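Local coordinates for octaprenyl-diphosphate synthase (Roseobacter denitrificans, PDB 4JXN), which probably makes all-trans-octaprenyl diphosphate, the precursor of quinone side chains, by adding five isopentenyl units to farnesyl diphosphate with magnesium as cofactor, at residues I77-T82 and V134-L139. Residues are numbered along the deposited sequence; the frame is centred on the assembly and turned at random.
Sequences INLAAT and VETGSL
The methyl CG2 of T136 touches both N78 and L79 on helix 75-94, lying 3.9 Å from N78 CB and 4.0 Å from L79 CD2. The side chains of N78 and T136 run past each other in opposite directions, whereas that of L79 crosses T136 at about a right angle, and both L79 and T136 also reach V141 of helix 139-162. A chi1 of 67° turns T136 CG2 away from the carbonyl carbon and against helix 75-94, with the hydroxyl directed back to the end of helix 116-134. The amide of N78 meets E135, ND2 lying 4.0 Å from E135 CB; the carboxylate beyond, its plane 77° from the amide, forms a salt bridge with R33. In the all-helical fold of trans-prenyl diphosphate synthases, the short link between helices 116-134 and 139-162 packs here near the start of helix 75-94. V134 to G137 form a type I beta turn; G137, the first residue to leave helical angles, has positive phi. T136 OG1 is hydrogen-bonded to M133 O and, weakly, to S138 N; S138 OG, at the N-cap, makes a weak hydrogen bond with V141 N. N78 O accepts hydrogen bonds from T82 N and T82 OG1.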
ATOM      1  N   ILE A  77      11.921 -14.470  10.912  1.00 63.35           N
ATOM      2  CA  ILE A  77      12.558 -13.155  10.876  1.00 50.06           C
ATOM      3  C   ILE A  77      11.964 -12.282   9.768  1.00 64.39           C
ATOM      4  O   ILE A  77      11.630 -11.095   9.980  1.00 45.23           O
ATOM      5  CB  ILE A  77      14.086 -13.283  10.641  1.00 75.88           C
ATOM      6  CG1 ILE A  77      14.722 -14.240  11.652  1.00 80.44           C
ATOM      7  CG2 ILE A  77      14.769 -11.924  10.748  1.00 59.12           C
ATOM      8  CD1 ILE A  77      14.461 -13.859  13.099  1.00 70.03           C
ATOM      9  N   ASN A  78      11.825 -12.865   8.580  1.00 47.51           N
ATOM     10  CA  ASN A  78      11.178 -12.138   7.469  1.00 49.41           C
ATOM     11  C   ASN A  78       9.780 -11.704   7.885  1.00 61.50           C
ATOM     12  O   ASN A  78       9.392 -10.535   7.750  1.00 49.10           O
ATOM     13  CB  ASN A  78      11.066 -13.003   6.209  1.00 59.78           C
ATOM     14  CG  ASN A  78      12.408 -13.533   5.717  1.00 68.74           C
ATOM     15  OD1 ASN A  78      13.331 -13.770   6.494  1.00 83.49           O
ATOM     16  ND2 ASN A  78      12.508 -13.733   4.408  1.00 76.18           N
ATOM     17  N   LEU A  79       9.024 -12.666   8.406  1.00 51.68           N
ATOM     18  CA  LEU A  79       7.626 -12.437   8.731  1.00 72.38           C
ATOM     19  C   LEU A  79       7.430 -11.412   9.840  1.00 42.02           C
ATOM     20  O   LEU A  79       6.485 -10.639   9.802  1.00 52.71           O
ATOM     21  CB  LEU A  79       6.959 -13.760   9.101  1.00 49.33           C
ATOM     22  CG  LEU A  79       6.886 -14.740   7.935  1.00 61.25           C
ATOM     23  CD1 LEU A  79       6.293 -16.070   8.390  1.00 62.11           C
ATOM     24  CD2 LEU A  79       6.091 -14.108   6.798  1.00 59.69           C
ATOM     25  N   ALA A  80       8.308 -11.418  10.835  1.00 49.40           N
ATOM     26  CA  ALA A  80       8.192 -10.450  11.910  1.00 51.11           C
ATOM     27  C   ALA A  80       8.570  -9.054  11.406  1.00 56.29           C
ATOM     28  O   ALA A  80       7.972  -8.068  11.817  1.00 56.52           O
ATOM     29  CB  ALA A  80       9.048 -10.858  13.097  1.00 53.80           C
ATOM     30  N   ALA A  81       9.543  -8.973  10.499  1.00 58.00           N
ATOM     31  CA  ALA A  81       9.876  -7.691   9.844  1.00 64.98           C
ATOM     32  C   ALA A  81       8.688  -7.130   9.043  1.00 60.95           C
ATOM     33  O   ALA A  81       8.281  -5.956   9.207  1.00 62.97           O
ATOM     34  CB  ALA A  81      11.101  -7.855   8.949  1.00 68.17           C
ATOM     35  N   THR A  82       8.134  -7.977   8.178  1.00 56.05           N
ATOM     36  CA  THR A  82       6.891  -7.666   7.445  1.00 46.08           C
ATOM     37  C   THR A  82       5.829  -7.088   8.366  1.00 55.62           C
ATOM     38  O   THR A  82       5.204  -6.061   8.063  1.00 59.10           O
ATOM     39  CB  THR A  82       6.326  -8.942   6.805  1.00 59.87           C
ATOM     40  OG1 THR A  82       7.322  -9.534   5.959  1.00 46.94           O
ATOM     41  CG2 THR A  82       5.070  -8.660   6.000  1.00 81.29           C
ATOM     42  N   VAL A 134       7.178 -12.870   0.280  1.00 50.01           N
ATOM     43  CA  VAL A 134       7.330 -13.674  -0.940  1.00 64.99           C
ATOM     44  C   VAL A 134       8.584 -14.533  -0.847  1.00 52.37           C
ATOM     45  O   VAL A 134       8.582 -15.705  -1.241  1.00 70.68           O
ATOM     46  CB  VAL A 134       7.393 -12.796  -2.219  1.00 64.99           C
ATOM     47  CG1 VAL A 134       7.888 -13.601  -3.422  1.00 65.17           C
ATOM     48  CG2 VAL A 134       6.028 -12.197  -2.518  1.00 63.14           C
ATOM     49  N   GLU A 135       9.653 -13.947  -0.316  1.00 60.85           N
ATOM     50  CA  GLU A 135      10.905 -14.677  -0.138  1.00 75.80           C
ATOM     51  C   GLU A 135      10.785 -15.924   0.748  1.00 71.60           C
ATOM     52  O   GLU A 135      11.651 -16.794   0.688  1.00 68.35           O
ATOM     53  CB  GLU A 135      11.985 -13.743   0.411  1.00 68.34           C
ATOM     54  CG  GLU A 135      12.469 -12.717  -0.607  1.00 67.36           C
ATOM     55  CD  GLU A 135      13.058 -11.475   0.034  1.00102.24           C
ATOM     56  OE1 GLU A 135      12.874 -10.373  -0.526  1.00 77.36           O
ATOM     57  OE2 GLU A 135      13.704 -11.593   1.097  1.00 90.02           O
ATOM     58  N   THR A 136       9.723 -16.021   1.550  1.00 64.98           N
ATOM     59  CA  THR A 136       9.545 -17.162   2.468  1.00 58.73           C
ATOM     60  C   THR A 136       9.081 -18.407   1.752  1.00 53.56           C
ATOM     61  O   THR A 136       9.102 -19.492   2.321  1.00 67.55           O
ATOM     62  CB  THR A 136       8.530 -16.858   3.606  1.00 53.06           C
ATOM     63  OG1 THR A 136       7.205 -16.713   3.077  1.00 57.28           O
ATOM     64  CG2 THR A 136       8.913 -15.597   4.340  1.00 49.83           C
ATOM     65  N   GLY A 137       8.600 -18.235   0.523  1.00 79.12           N
ATOM     66  CA  GLY A 137       8.098 -19.346  -0.279  1.00 53.61           C
ATOM     67  C   GLY A 137       6.737 -19.907   0.097  1.00 59.18           C
ATOM     68  O   GLY A 137       6.298 -20.905  -0.491  1.00 77.00           O
ATOM     69  N   SER A 138       6.049 -19.278   1.055  1.00 66.29           N
ATOM     70  CA  SER A 138       4.801 -19.839   1.588  1.00 56.72           C
ATOM     71  C   SER A 138       3.581 -19.058   1.132  1.00 77.99           C
ATOM     72  O   SER A 138       3.379 -17.886   1.495  1.00 58.92           O
ATOM     73  CB  SER A 138       4.840 -19.914   3.121  1.00 48.52           C
ATOM     74  OG  SER A 138       3.574 -20.314   3.638  1.00 69.77           O
ATOM     75  N   LEU A 139       2.754 -19.724   0.339  1.00 60.81           N
ATOM     76  CA  LEU A 139       1.567 -19.087  -0.188  1.00 61.37           C
ATOM     77  C   LEU A 139       0.548 -18.907   0.930  1.00113.74           C
ATOM     78  O   LEU A 139      -0.133 -17.874   1.001  1.00 52.64           O
ATOM     79  CB  LEU A 139       1.014 -19.891  -1.356  1.00 63.95           C
ATOM     80  CG  LEU A 139       1.948 -19.860  -2.568  1.00 69.59           C
ATOM     81  CD1 LEU A 139       1.762 -21.096  -3.444  1.00 67.75           C
ATOM     82  CD2 LEU A 139       1.728 -18.584  -3.368  1.00 70.22           C
TER